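Histidine acid phosphatase (Bifidobacterium longum subsp. infantis, PDB 6RXD) is a histidine acid phytase that probably removes phosphate groups from inositol hexakisphosphate and lower inositol phosphates, and also from 2,3-bisphosphoglycerate. Local coordinates at residues Gln14-Pro19 against Pro441-Val446; Arg463-Val468 against Lys494-Lys499; Met60-Thr65 against Tyr262-Thr267. All blocks are in the same frame, centred on the assembly; numbering follows the deposited sequence. Where two conformers were deposited one is given.

Interaction 1. Residues Gln14-Pro19 against Pro441-Val446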
ATOM      1  N   GLN A  14       2.425   4.971   6.279  1.00 11.36           N
ATOM      2  CA  GLN A  14       3.278   6.099   5.920  1.00 11.26           C
ATOM      3  C   GLN A  14       2.693   6.891   4.741  1.00 11.46           C
ATOM      4  O   GLN A  14       2.441   6.334   3.664  1.00 11.51           O
ATOM      5  CB  GLN A  14       4.663   5.567   5.528  1.00 10.94           C
ATOM      6  CG  GLN A  14       5.572   6.599   4.877  1.00 12.16           C
ATOM      7  CD  GLN A  14       5.923   7.723   5.808  1.00 14.28           C
ATOM      8  OE1 GLN A  14       6.366   7.489   6.943  1.00 16.33           O
ATOM      9  NE2 GLN A  14       5.743   8.962   5.344  1.00 14.13           N
ATOM     10  N   PRO A  15       2.460   8.200   4.932  1.00 10.22           N
ATOM     11  CA  PRO A  15       1.992   8.942   3.755  1.00  9.39           C
ATOM     12  C   PRO A  15       3.048   8.997   2.642  1.00 11.16           C
ATOM     13  O   PRO A  15       4.256   9.090   2.909  1.00 13.79           O
ATOM     14  CB  PRO A  15       1.735  10.344   4.317  1.00 11.60           C
ATOM     15  CG  PRO A  15       1.387  10.087   5.778  1.00 10.23           C
ATOM     16  CD  PRO A  15       2.344   8.989   6.171  1.00 11.54           C
ATOM     17  N   TYR A  16       2.593   8.924   1.396  1.00 11.76           N
ATOM     18  CA  TYR A  16       3.506   8.987   0.262  1.00 11.04           C
ATOM     19  C   TYR A  16       4.386  10.218   0.332  1.00 11.86           C
ATOM     20  O   TYR A  16       3.907  11.318   0.631  1.00 13.10           O
ATOM     21  CB  TYR A  16       2.708   9.039  -1.036  1.00  8.97           C
ATOM     22  CG  TYR A  16       3.552   8.834  -2.267  1.00  9.90           C
ATOM     23  CD1 TYR A  16       4.140   7.609  -2.517  1.00 10.30           C
ATOM     24  CD2 TYR A  16       3.741   9.861  -3.184  1.00 13.22           C
ATOM     25  CE1 TYR A  16       4.911   7.400  -3.662  1.00 12.22           C
ATOM     26  CE2 TYR A  16       4.498   9.669  -4.328  1.00 14.39           C
ATOM     27  CZ  TYR A  16       5.079   8.438  -4.562  1.00 13.77           C
ATOM     28  OH  TYR A  16       5.834   8.256  -5.703  1.00 13.11           O
ATOM     29  N   VAL A  17       5.672  10.027   0.052  1.00 14.24           N
ATOM     30  CA  VAL A  17       6.614  11.137  -0.006  1.00 12.59           C
ATOM     31  C   VAL A  17       6.873  11.467  -1.471  1.00 13.52           C
ATOM     32  O   VAL A  17       7.578  10.739  -2.160  1.00 16.14           O
ATOM     33  CB  VAL A  17       7.926  10.794   0.703  1.00 19.73           C
ATOM     34  CG1 VAL A  17       8.882  11.985   0.637  1.00 18.20           C
ATOM     35  CG2 VAL A  17       7.656  10.414   2.150  1.00 20.59           C
ATOM     36  N   ALA A  18       6.277  12.555  -1.949  1.00 16.11           N
ATOM     37  CA  ALA A  18       6.434  12.957  -3.351  1.00 14.87           C
ATOM     38  C   ALA A  18       7.867  13.421  -3.602  1.00 22.34           C
ATOM     39  O   ALA A  18       8.516  13.953  -2.699  1.00 19.24           O
ATOM     40  CB  ALA A  18       5.451  14.059  -3.699  1.00 18.47           C
ATOM     41  N   PRO A  19       8.374  13.209  -4.825  1.00 16.49           N
ATOM     42  CA  PRO A  19       9.755  13.623  -5.085  1.00 18.13           C
ATOM     43  C   PRO A  19       9.894  15.139  -5.061  1.00 25.20           C
ATOM     44  O   PRO A  19       8.981  15.854  -5.480  1.00 25.20           O
ATOM     45  CB  PRO A  19      10.017  13.083  -6.494  1.00 21.89           C
ATOM     46  CG  PRO A  19       8.650  13.080  -7.151  1.00 19.13           C
ATOM     47  CD  PRO A  19       7.717  12.659  -6.031  1.00 19.89           C
ATOM     48  N   PRO A 441       4.366   2.253   1.331  1.00  9.60           N
ATOM     49  CA  PRO A 441       3.656   3.398   1.900  1.00 12.53           C
ATOM     50  C   PRO A 441       2.336   3.571   1.175  1.00 12.01           C
ATOM     51  O   PRO A 441       2.065   2.891   0.178  1.00 11.47           O
ATOM     52  CB  PRO A 441       4.569   4.570   1.554  1.00 12.04           C
ATOM     53  CG  PRO A 441       5.368   4.100   0.331  1.00 12.56           C
ATOM     54  CD  PRO A 441       5.611   2.658   0.652  1.00 12.04           C
ATOM     55  N   MET A 442       1.504   4.477   1.667  1.00 10.58           N
ATOM     56  CA  MET A 442       0.332   4.836   0.898  1.00 10.50           C
ATOM     57  C   MET A 442       0.769   5.341  -0.476  1.00 10.36           C
ATOM     58  O   MET A 442       1.797   6.036  -0.603  1.00 11.40           O
ATOM     59  CB  MET A 442      -0.492   5.877   1.658  1.00 10.00           C
ATOM     60  CG  MET A 442      -1.122   5.316   2.925  1.00 12.29           C
ATOM     61  SD  MET A 442      -2.413   4.092   2.559  1.00 16.16           S
ATOM     62  CE  MET A 442      -2.576   3.319   4.176  1.00 14.09           C
ATOM     63  N   ALA A 443      -0.000   4.973  -1.500  1.00 12.89           N
ATOM     64  CA  ALA A 443       0.284   5.303  -2.905  1.00 10.34           C
ATOM     65  C   ALA A 443       1.620   4.770  -3.420  1.00 10.84           C
ATOM     66  O   ALA A 443       2.150   5.265  -4.407  1.00 11.89           O
ATOM     67  CB  ALA A 443       0.169   6.834  -3.162  1.00  9.99           C
ATOM     68  N   ALA A 444       2.158   3.747  -2.770  1.00 10.77           N
ATOM     69  CA  ALA A 444       3.390   3.121  -3.250  1.00  9.60           C
ATOM     70  C   ALA A 444       3.230   2.754  -4.712  1.00  8.72           C
ATOM     71  O   ALA A 444       2.182   2.285  -5.119  1.00 11.93           O
ATOM     72  CB  ALA A 444       3.707   1.856  -2.428  1.00 12.07           C
ATOM     73  N   ASN A 445       4.279   2.949  -5.502  1.00 10.31           N
ATOM     74  CA  ASN A 445       4.156   2.646  -6.912  1.00 11.46           C
ATOM     75  C   ASN A 445       5.465   2.250  -7.573  1.00 11.39           C
ATOM     76  O   ASN A 445       6.550   2.679  -7.166  1.00 10.28           O
ATOM     77  CB  ASN A 445       3.489   3.809  -7.668  1.00 11.38           C
ATOM     78  CG  ASN A 445       4.300   5.091  -7.623  1.00 11.91           C
ATOM     79  OD1 ASN A 445       5.061   5.397  -8.544  1.00 14.42           O
ATOM     80  ND2 ASN A 445       4.149   5.841  -6.547  1.00 10.84           N
ATOM     81  N   VAL A 446       5.342   1.421  -8.599  1.00 11.17           N
ATOM     82  CA  VAL A 446       6.472   1.065  -9.432  1.00  9.58           C
ATOM     83  C   VAL A 446       6.135   1.548 -10.830  1.00 12.27           C
ATOM     84  O   VAL A 446       5.024   1.333 -11.305  1.00 14.15           O
ATOM     85  CB  VAL A 446       6.683  -0.462  -9.447  1.00  9.51           C
ATOM     86  CG1 VAL A 446       7.700  -0.857 -10.523  1.00 11.48           C
ATOM     87  CG2 VAL A 446       7.129  -0.956  -8.049  1.00 10.39           C
TER
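Two groups grip the phenol oxygen of Tyr16: Asn445 ND2 donates to Tyr16 OH across 3.1 Å along a nearly straight N-H (163°), and Glu474, outside the two segments, is hydrogen-bonded to the same hydroxyl. The other N-H of the amide runs back to the turn, with Asn445 ND2 3.0 Å from Ala443 O. Both acceptors lie close to the amide plane, and Asn445 OD1 is bonded to Gln447, so the rotation of the amide is fixed. With CG anti to the backbone N (chi1 -169°), the Tyr16 ring reaches along the type II turn Pro441-Ala444 to this amide, its plane 46° from that of Asn445. Behind the ring, Tyr16 CB packs 4.0 Å from Ala443 CB. The backbones join where Met442 N donates to Gln14 O at 2.9 Å, and Gln14 CG leans on Pro441 CB beside that bond. Replacing Tyr16 by a phenylalanine would probably leave Glu474 and one N-H of Asn445 without their shared mate. Ala443 and Ala444 also bond through their backbones to His45 and Arg44 of the RHG signature of histidine acid phosphatases, so this polar network ties the N-terminal loop to a turn that abuts the signature segment.

Interaction 2. Residues Arg463-Val468 against Lys494-Lys499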
ATOM      1  N   ARG A 463      15.727  -5.271 -35.547  1.00 18.17           N
ATOM      2  CA  ARG A 463      15.524  -4.083 -34.726  1.00 15.38           C
ATOM      3  C   ARG A 463      16.365  -4.130 -33.451  1.00 21.18           C
ATOM      4  O   ARG A 463      16.692  -5.215 -32.947  1.00 21.02           O
ATOM      5  CB  ARG A 463      14.040  -3.929 -34.395  1.00 16.14           C
ATOM      6  CG  ARG A 463      13.198  -3.606 -35.614  0.95 18.31           C
ATOM      7  CD  ARG A 463      11.735  -3.892 -35.347  1.00 17.82           C
ATOM      8  NE  ARG A 463      11.225  -3.096 -34.237  0.81 19.95           N
ATOM      9  CZ  ARG A 463      10.026  -3.266 -33.698  0.82 21.20           C
ATOM     10  NH1 ARG A 463       9.216  -4.197 -34.182  1.00 25.65           N
ATOM     11  NH2 ARG A 463       9.636  -2.503 -32.685  1.00 20.12           N
ATOM     12  N   TYR A 464      16.743  -2.955 -32.957  1.00 16.92           N
ATOM     13  CA  TYR A 464      17.505  -2.848 -31.713  1.00 17.81           C
ATOM     14  C   TYR A 464      16.617  -3.225 -30.529  1.00 19.27           C
ATOM     15  O   TYR A 464      15.437  -2.891 -30.498  1.00 19.76           O
ATOM     16  CB  TYR A 464      18.005  -1.416 -31.515  1.00 14.85           C
ATOM     17  CG  TYR A 464      19.081  -0.967 -32.484  1.00 17.26           C
ATOM     18  CD1 TYR A 464      20.422  -1.207 -32.216  1.00 23.36           C
ATOM     19  CD2 TYR A 464      18.753  -0.268 -33.649  1.00 19.03           C
ATOM     20  CE1 TYR A 464      21.412  -0.784 -33.088  1.00 25.36           C
ATOM     21  CE2 TYR A 464      19.738   0.161 -34.527  1.00 20.70           C
ATOM     22  CZ  TYR A 464      21.060  -0.102 -34.238  1.00 25.87           C
ATOM     23  OH  TYR A 464      22.034   0.322 -35.115  1.00 26.31           O
ATOM     24  N   THR A 465      17.191  -3.907 -29.543  1.00 13.63           N
ATOM     25  CA  THR A 465      16.439  -4.303 -28.360  1.00 12.75           C
ATOM     26  C   THR A 465      16.011  -3.069 -27.569  1.00 13.86           C
ATOM     27  O   THR A 465      16.829  -2.188 -27.314  1.00 15.58           O
ATOM     28  CB  THR A 465      17.328  -5.180 -27.472  1.00 16.08           C
ATOM     29  OG1 THR A 465      17.744  -6.332 -28.224  1.00 16.60           O
ATOM     30  CG2 THR A 465      16.594  -5.617 -26.212  1.00 17.20           C
ATOM     31  N   PRO A 466      14.732  -3.008 -27.159  1.00 13.88           N
ATOM     32  CA  PRO A 466      14.244  -1.890 -26.334  1.00 11.46           C
ATOM     33  C   PRO A 466      14.917  -1.889 -24.966  1.00 12.81           C
ATOM     34  O   PRO A 466      15.427  -2.920 -24.531  1.00 14.03           O
ATOM     35  CB  PRO A 466      12.751  -2.205 -26.151  1.00 15.59           C
ATOM     36  CG  PRO A 466      12.413  -3.176 -27.264  1.00 18.53           C
ATOM     37  CD  PRO A 466      13.660  -3.969 -27.489  1.00 16.19           C
ATOM     38  N   ILE A 467      14.919  -0.741 -24.298  1.00 10.84           N
ATOM     39  CA  ILE A 467      15.575  -0.632 -23.001  1.00  9.98           C
ATOM     40  C   ILE A 467      14.615  -0.060 -21.966  1.00 11.58           C
ATOM     41  O   ILE A 467      13.658   0.639 -22.304  1.00 13.74           O
ATOM     42  CB  ILE A 467      16.854   0.220 -23.082  1.00 10.63           C
ATOM     43  CG1 ILE A 467      16.537   1.630 -23.582  1.00 14.20           C
ATOM     44  CG2 ILE A 467      17.894  -0.465 -23.987  1.00 13.59           C
ATOM     45  CD1 ILE A 467      17.725   2.581 -23.472  1.00 12.91           C
ATOM     46  N   VAL A 468      14.855  -0.387 -20.699  1.00 10.58           N
ATOM     47  CA  VAL A 468      13.870  -0.121 -19.666  1.00 11.15           C
ATOM     48  C   VAL A 468      14.541   0.459 -18.430  1.00 13.53           C
ATOM     49  O   VAL A 468      15.640   0.037 -18.066  1.00 12.51           O
ATOM     50  CB  VAL A 468      13.169  -1.446 -19.258  1.00  9.66           C
ATOM     51  CG1 VAL A 468      12.053  -1.211 -18.228  1.00  9.84           C
ATOM     52  CG2 VAL A 468      12.600  -2.190 -20.490  1.00 13.63           C
ATOM     53  N   LYS A 494      18.307  -3.772 -21.069  1.00 10.90           N
ATOM     54  CA  LYS A 494      17.661  -4.362 -22.240  1.00 11.09           C
ATOM     55  C   LYS A 494      16.446  -5.188 -21.834  1.00 12.66           C
ATOM     56  O   LYS A 494      16.455  -5.861 -20.791  1.00 13.91           O
ATOM     57  CB  LYS A 494      18.625  -5.271 -22.988  1.00 13.26           C
ATOM     58  CG  LYS A 494      19.650  -4.556 -23.847  1.00 12.86           C
ATOM     59  CD  LYS A 494      20.333  -5.573 -24.764  1.00 13.76           C
ATOM     60  CE  LYS A 494      21.423  -4.914 -25.617  1.00 18.32           C
ATOM     61  NZ  LYS A 494      22.158  -5.917 -26.466  1.00 16.88           N
ATOM     62  N   LEU A 495      15.412  -5.145 -22.668  1.00 10.75           N
ATOM     63  CA  LEU A 495      14.216  -5.949 -22.432  1.00 12.34           C
ATOM     64  C   LEU A 495      14.557  -7.439 -22.397  1.00 12.77           C
ATOM     65  O   LEU A 495      14.013  -8.192 -21.585  1.00 15.69           O
ATOM     66  CB  LEU A 495      13.171  -5.666 -23.511  1.00 14.37           C
ATOM     67  CG  LEU A 495      11.856  -6.446 -23.414  1.00 14.93           C
ATOM     68  CD1 LEU A 495      11.107  -6.098 -22.147  1.00 12.89           C
ATOM     69  CD2 LEU A 495      11.000  -6.154 -24.637  1.00 16.29           C
ATOM     70  N   THR A 496      15.459  -7.859 -23.275  1.00 13.07           N
ATOM     71  CA  THR A 496      15.894  -9.256 -23.292  1.00 15.92           C
ATOM     72  C   THR A 496      16.519  -9.634 -21.948  1.00 15.77           C
ATOM     73  O   THR A 496      16.297 -10.733 -21.430  1.00 17.65           O
ATOM     74  CB  THR A 496      16.912  -9.511 -24.409  1.00 17.01           C
ATOM     75  OG1 THR A 496      17.935  -8.508 -24.350  1.00 15.12           O
ATOM     76  CG2 THR A 496      16.244  -9.455 -25.783  1.00 18.37           C
ATOM     77  N   GLU A 497      17.301  -8.715 -21.388  1.00 12.56           N
ATOM     78  CA  GLU A 497      17.978  -8.965 -20.123  1.00 13.25           C
ATOM     79  C   GLU A 497      16.966  -9.100 -18.996  1.00 17.16           C
ATOM     80  O   GLU A 497      17.087 -10.000 -18.161  1.00 14.66           O
ATOM     81  CB  GLU A 497      19.003  -7.861 -19.817  1.00 13.08           C
ATOM     82  CG  GLU A 497      19.583  -7.917 -18.397  1.00 12.23           C
ATOM     83  CD  GLU A 497      20.543  -9.070 -18.169  1.00 16.16           C
ATOM     84  OE1 GLU A 497      20.777  -9.868 -19.100  1.00 18.28           O
ATOM     85  OE2 GLU A 497      21.076  -9.184 -17.041  1.00 17.14           O
ATOM     86  N   LEU A 498      15.967  -8.216 -18.965  1.00 12.47           N
ATOM     87  CA  LEU A 498      14.949  -8.289 -17.916  1.00 13.13           C
ATOM     88  C   LEU A 498      14.169  -9.590 -17.989  1.00 14.92           C
ATOM     89  O   LEU A 498      13.849 -10.178 -16.958  1.00 15.30           O
ATOM     90  CB  LEU A 498      13.994  -7.096 -17.966  1.00 13.34           C
ATOM     91  CG  LEU A 498      14.624  -5.746 -17.639  1.00 15.49           C
ATOM     92  CD1 LEU A 498      13.541  -4.680 -17.506  1.00 16.26           C
ATOM     93  CD2 LEU A 498      15.439  -5.853 -16.354  1.00 16.09           C
ATOM     94  N   LYS A 499      13.864 -10.051 -19.196  1.00 13.44           N
ATOM     95  CA  LYS A 499      13.088 -11.282 -19.328  1.00 16.51           C
ATOM     96  C   LYS A 499      13.842 -12.475 -18.760  1.00 19.33           C
ATOM     97  O   LYS A 499      13.246 -13.414 -18.222  1.00 24.99           O
ATOM     98  CB  LYS A 499      12.710 -11.528 -20.791  1.00 18.39           C
ATOM     99  CG  LYS A 499      11.602 -10.610 -21.294  1.00 17.65           C
ATOM    100  CD  LYS A 499      11.329 -10.855 -22.778  1.00 20.96           C
ATOM    101  CE  LYS A 499      10.239  -9.926 -23.297  1.00 20.98           C
ATOM    102  NZ  LYS A 499      10.149  -9.976 -24.790  1.00 21.96           N
TER
HETATM  103  O   HOH W   1      20.316  -7.246 -27.946  1.00 22.43           O
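Pro466 O and Leu495 N make the one direct hydrogen bond between 463-468 and 494-499, 2.9 Å long, with the donor tilted 28° from the carbonyl plane. The same carbonyl oxygen also receives a CA-H...O contact from Lys494, whose CA is 3.5 Å from Pro466 O. Next to them, Ile467 and Lys494 form an antiparallel, non-hydrogen-bonded pair. Apolar contacts flank this backbone join. The methyl of Thr465, anti to the backbone N, reaches in between the start of the helix and the lysine chain, with Thr465 CG2 3.8 Å from Lys494 CB and 3.7 Å from Thr496 OG1. Further along, Leu498 CD1 meets Val468 CB at 3.7 Å, while Leu495 CD2 lies more loosely by the ring of Pro466 and Leu495 also packs on helix 372-386. A water bridges two polar ends: it lies 2.7 Å from Thr465 OG1 and accepts from Lys494 NZ, an ammonium that also bonds Asp512 O and Arg514 O near the C-terminus. Lys494 is both the last residue of strand 493-494 and the N-cap of helix 495-501, a strand-to-helix junction in which the residue just before strand 467-472 supplies an acceptor for a first-turn N-H.

Interaction 3. Residues Met60-Thr65 against Tyr262-Thr267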
ATOM      1  N   MET A  60     -13.229   5.252  22.835  1.00 12.02           N
ATOM      2  CA  MET A  60     -14.240   6.096  23.490  1.00 12.91           C
ATOM      3  C   MET A  60     -15.035   5.342  24.555  1.00 11.21           C
ATOM      4  O   MET A  60     -15.360   5.907  25.590  1.00 13.47           O
ATOM      5  CB  MET A  60     -15.198   6.742  22.481  1.00 12.44           C
ATOM      6  CG  MET A  60     -16.085   7.837  23.096  1.00 15.14           C
ATOM      7  SD  MET A  60     -15.106   9.270  23.614  1.00 15.36           S
ATOM      8  CE  MET A  60     -15.179  10.302  22.155  1.00 15.62           C
ATOM      9  N   ARG A  61     -15.350   4.068  24.323  1.00 10.66           N
ATOM     10  CA  ARG A  61     -16.014   3.293  25.373  1.00 13.88           C
ATOM     11  C   ARG A  61     -15.101   3.182  26.598  1.00 11.53           C
ATOM     12  O   ARG A  61     -15.559   3.292  27.738  1.00 13.31           O
ATOM     13  CB  ARG A  61     -16.396   1.888  24.868  1.00 14.07           C
ATOM     14  CG  ARG A  61     -17.266   1.878  23.603  1.00 11.74           C
ATOM     15  CD  ARG A  61     -18.681   2.438  23.849  1.00 17.52           C
ATOM     16  NE  ARG A  61     -18.732   3.904  23.763  1.00 19.27           N
ATOM     17  CZ  ARG A  61     -18.751   4.590  22.622  1.00 20.91           C
ATOM     18  NH1 ARG A  61     -18.716   3.961  21.449  1.00 16.92           N
ATOM     19  NH2 ARG A  61     -18.802   5.918  22.646  1.00 19.84           N
ATOM     20  N   MET A  62     -13.805   3.004  26.363  1.00 12.33           N
ATOM     21  CA  MET A  62     -12.837   2.933  27.456  1.00 11.45           C
ATOM     22  C   MET A  62     -12.783   4.276  28.185  1.00 12.03           C
ATOM     23  O   MET A  62     -12.733   4.329  29.427  1.00 13.37           O
ATOM     24  CB  MET A  62     -11.455   2.561  26.897  1.00 13.98           C
ATOM     25  CG  MET A  62     -10.353   2.436  27.934  1.00 13.34           C
ATOM     26  SD  MET A  62      -8.828   1.898  27.126  1.00 15.45           S
ATOM     27  CE  MET A  62      -7.771   1.674  28.552  1.00 15.79           C
ATOM     28  N   ALA A  63     -12.835   5.358  27.415  1.00 14.51           N
ATOM     29  CA  ALA A  63     -12.765   6.700  27.973  1.00 13.68           C
ATOM     30  C   ALA A  63     -13.963   6.978  28.858  1.00 13.58           C
ATOM     31  O   ALA A  63     -13.830   7.612  29.912  1.00 16.05           O
ATOM     32  CB  ALA A  63     -12.679   7.737  26.847  1.00 14.29           C
ATOM     33  N   GLU A  64     -15.137   6.501  28.440  1.00 12.67           N
ATOM     34  CA  GLU A  64     -16.346   6.737  29.223  1.00 14.88           C
ATOM     35  C   GLU A  64     -16.254   6.034  30.581  1.00 16.43           C
ATOM     36  O   GLU A  64     -16.664   6.582  31.613  1.00 14.91           O
ATOM     37  CB  GLU A  64     -17.585   6.300  28.426  1.00 14.20           C
ATOM     38  CG  GLU A  64     -17.868   7.194  27.229  1.00 18.06           C
ATOM     39  CD  GLU A  64     -18.732   6.542  26.168  1.00 22.95           C
ATOM     40  OE1 GLU A  64     -19.001   5.324  26.260  1.00 24.98           O
ATOM     41  OE2 GLU A  64     -19.143   7.248  25.224  1.00 19.95           O
ATOM     42  N   THR A  65     -15.696   4.827  30.588  1.00 14.41           N
ATOM     43  CA  THR A  65     -15.501   4.096  31.837  1.00 14.18           C
ATOM     44  C   THR A  65     -14.458   4.784  32.728  1.00 12.82           C
ATOM     45  O   THR A  65     -14.651   4.935  33.940  1.00 16.46           O
ATOM     46  CB  THR A  65     -15.097   2.644  31.545  1.00 17.62           C
ATOM     47  OG1 THR A  65     -16.176   1.993  30.865  1.00 17.31           O
ATOM     48  CG2 THR A  65     -14.803   1.895  32.844  1.00 16.00           C
ATOM     49  N   TYR A 262     -11.799  -5.029  33.706  1.00 20.99           N
ATOM     50  CA  TYR A 262     -12.330  -4.185  32.645  1.00 20.23           C
ATOM     51  C   TYR A 262     -12.241  -4.900  31.314  1.00 20.84           C
ATOM     52  O   TYR A 262     -11.303  -5.658  31.060  1.00 23.63           O
ATOM     53  CB  TYR A 262     -11.542  -2.889  32.535  1.00 19.04           C
ATOM     54  CG  TYR A 262     -11.825  -1.845  33.586  1.00 17.75           C
ATOM     55  CD1 TYR A 262     -13.123  -1.547  33.989  1.00 19.06           C
ATOM     56  CD2 TYR A 262     -10.783  -1.121  34.148  1.00 18.57           C
ATOM     57  CE1 TYR A 262     -13.364  -0.567  34.937  1.00 23.41           C
ATOM     58  CE2 TYR A 262     -11.015  -0.151  35.097  1.00 19.49           C
ATOM     59  CZ  TYR A 262     -12.301   0.125  35.488  1.00 24.70           C
ATOM     60  OH  TYR A 262     -12.508   1.107  36.429  1.00 22.86           O
ATOM     61  N   LYS A 263     -13.211  -4.611  30.458  1.00 20.88           N
ATOM     62  CA  LYS A 263     -13.322  -5.248  29.157  0.55 25.13           C
ATOM     63  C   LYS A 263     -14.323  -4.416  28.368  1.00 26.76           C
ATOM     64  O   LYS A 263     -15.408  -4.104  28.855  1.00 32.40           O
ATOM     65  CB  LYS A 263     -13.827  -6.682  29.330  0.55 28.23           C
ATOM     66  CG  LYS A 263     -13.463  -7.643  28.213  0.55 37.96           C
ATOM     67  CD  LYS A 263     -13.743  -9.089  28.636  0.55 40.64           C
ATOM     68  CE  LYS A 263     -12.798  -9.540  29.751  0.55 45.38           C
ATOM     69  NZ  LYS A 263     -13.316 -10.689  30.557  0.55 47.99           N
ATOM     70  N   TRP A 264     -13.955  -4.018  27.156  1.00 12.54           N
ATOM     71  CA  TRP A 264     -14.880  -3.208  26.365  1.00 12.89           C
ATOM     72  C   TRP A 264     -15.190  -3.842  25.038  1.00 18.02           C
ATOM     73  O   TRP A 264     -14.284  -4.307  24.347  1.00 16.12           O
ATOM     74  CB  TRP A 264     -14.335  -1.784  26.152  1.00 14.35           C
ATOM     75  CG  TRP A 264     -14.210  -1.054  27.437  1.00 15.16           C
ATOM     76  CD1 TRP A 264     -15.201  -0.404  28.110  1.00 14.92           C
ATOM     77  CD2 TRP A 264     -13.024  -0.911  28.224  1.00 12.60           C
ATOM     78  NE1 TRP A 264     -14.708   0.135  29.274  1.00 17.11           N
ATOM     79  CE2 TRP A 264     -13.368  -0.155  29.365  1.00 16.14           C
ATOM     80  CE3 TRP A 264     -11.700  -1.340  28.069  1.00 15.28           C
ATOM     81  CZ2 TRP A 264     -12.438   0.166  30.360  1.00 13.36           C
ATOM     82  CZ3 TRP A 264     -10.776  -1.013  29.050  1.00 16.29           C
ATOM     83  CH2 TRP A 264     -11.148  -0.262  30.180  1.00 13.52           C
ATOM     84  N   TYR A 265     -16.475  -3.870  24.694  1.00 16.17           N
ATOM     85  CA  TYR A 265     -16.917  -4.359  23.396  1.00 11.42           C
ATOM     86  C   TYR A 265     -17.448  -3.208  22.576  1.00 16.87           C
ATOM     87  O   TYR A 265     -17.828  -2.167  23.113  1.00 15.08           O
ATOM     88  CB  TYR A 265     -18.018  -5.418  23.558  1.00 11.82           C
ATOM     89  CG  TYR A 265     -17.532  -6.670  24.235  1.00 17.17           C
ATOM     90  CD1 TYR A 265     -17.051  -7.735  23.490  1.00 17.36           C
ATOM     91  CD2 TYR A 265     -17.528  -6.776  25.623  1.00 15.44           C
ATOM     92  CE1 TYR A 265     -16.581  -8.885  24.110  1.00 21.15           C
ATOM     93  CE2 TYR A 265     -17.069  -7.933  26.249  1.00 17.71           C
ATOM     94  CZ  TYR A 265     -16.595  -8.974  25.484  1.00 24.06           C
ATOM     95  OH  TYR A 265     -16.134 -10.118  26.089  1.00 27.12           O
ATOM     96  N   ASN A 266     -17.479  -3.404  21.267  1.00 14.27           N
ATOM     97  CA  ASN A 266     -17.910  -2.358  20.351  1.00 12.10           C
ATOM     98  C   ASN A 266     -19.436  -2.284  20.256  1.00 17.94           C
ATOM     99  O   ASN A 266     -20.032  -2.564  19.213  1.00 14.17           O
ATOM    100  CB  ASN A 266     -17.273  -2.597  18.984  1.00 11.18           C
ATOM    101  CG  ASN A 266     -17.436  -1.419  18.053  1.00 16.66           C
ATOM    102  OD1 ASN A 266     -17.898  -0.349  18.464  1.00 17.59           O
ATOM    103  ND2 ASN A 266     -17.064  -1.604  16.786  1.00 16.79           N
ATOM    104  N   THR A 267     -20.051  -1.884  21.366  1.00 14.04           N
ATOM    105  CA  THR A 267     -21.502  -1.792  21.479  1.00 16.15           C
ATOM    106  C   THR A 267     -21.883  -0.422  22.030  1.00 14.02           C
ATOM    107  O   THR A 267     -21.013   0.385  22.352  1.00 14.48           O
ATOM    108  CB  THR A 267     -22.050  -2.857  22.428  1.00 18.08           C
ATOM    109  OG1 THR A 267     -21.524  -2.632  23.745  1.00 14.62           O
ATOM    110  CG2 THR A 267     -21.662  -4.257  21.950  1.00 18.07           C
TER
HETATM  111  O   HOH W   2     -19.174   1.250  20.490  1.00 15.35           O
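Helix 55-69 presents one side of its 60-65 turns to the short strand 264-265, and the backbones come nearest at Met62 and Trp264, whose CA atoms are 6.6 Å apart. Beyond the strand the chain bends through an inverse gamma turn centred on Asn266, which brings the carbonyl of Thr267 round to Arg61. The indole of Trp264 lies against the helix. Met62, with CG anti to the backbone N (chi1 -179°) and an extended chain, runs over one ring face: its CG stands 3.7 Å from the centroid of the six-membered ring of Trp264, 16° off the ring normal, in a CH-pi contact, while Met62 SD is placed obliquely at 4.6 Å from that centroid in a Met-aromatic contact. At the indole edge, Trp264 NE1 donates to Thr65 OG1 over 2.9 Å at 165°, almost in the ring plane, so face and edge are both held by the same helix. This is a helix packed on a two-stranded antiparallel sheet, 264-265 with 297-298, and Phe253 and Leu257 of helix 251-258 also touch Met62. The Thr65 methyl turns to another ring, its CG2 3.5 Å from Tyr262 CE1; the tyrosine hydroxyl is bonded to Asp69, one helical turn on. Arg61 bends at chi2 and chi3, and its guanidinium forms a two-pronged salt bridge with Glu64, Arg61 NE lying 2.9 Å from Glu64 OE1 and NH2 bonding OE2, both oxygens met from above the carboxylate plane. Its NH1, also bonded to Tyr53, donates to a water 2.9 Å away, and that water in turn donates to Asn266 OD1 and Thr267 O.

The three contacts are spread along the molecule. Interaction 1 lies about 8 Å from the centre of the chain, and interactions 2 and 3 lie on opposite sides of that centre, their own centres about 60 Å apart. Interactions 1 and 2 share the large mixed sheet, through the neighbouring strands 445-453 and 467-472, yet their nearest atoms remain about 9 Å apart. Interaction 3 belongs to a separate two-stranded sheet with its helices, about 35 Å from interaction 1 between centres. In sequence, interaction 3 falls within the long span that interaction 1 bridges, and interaction 2 follows both. The N-terminal loop and the last helix, 495-501, are thus each fastened to the same sheet.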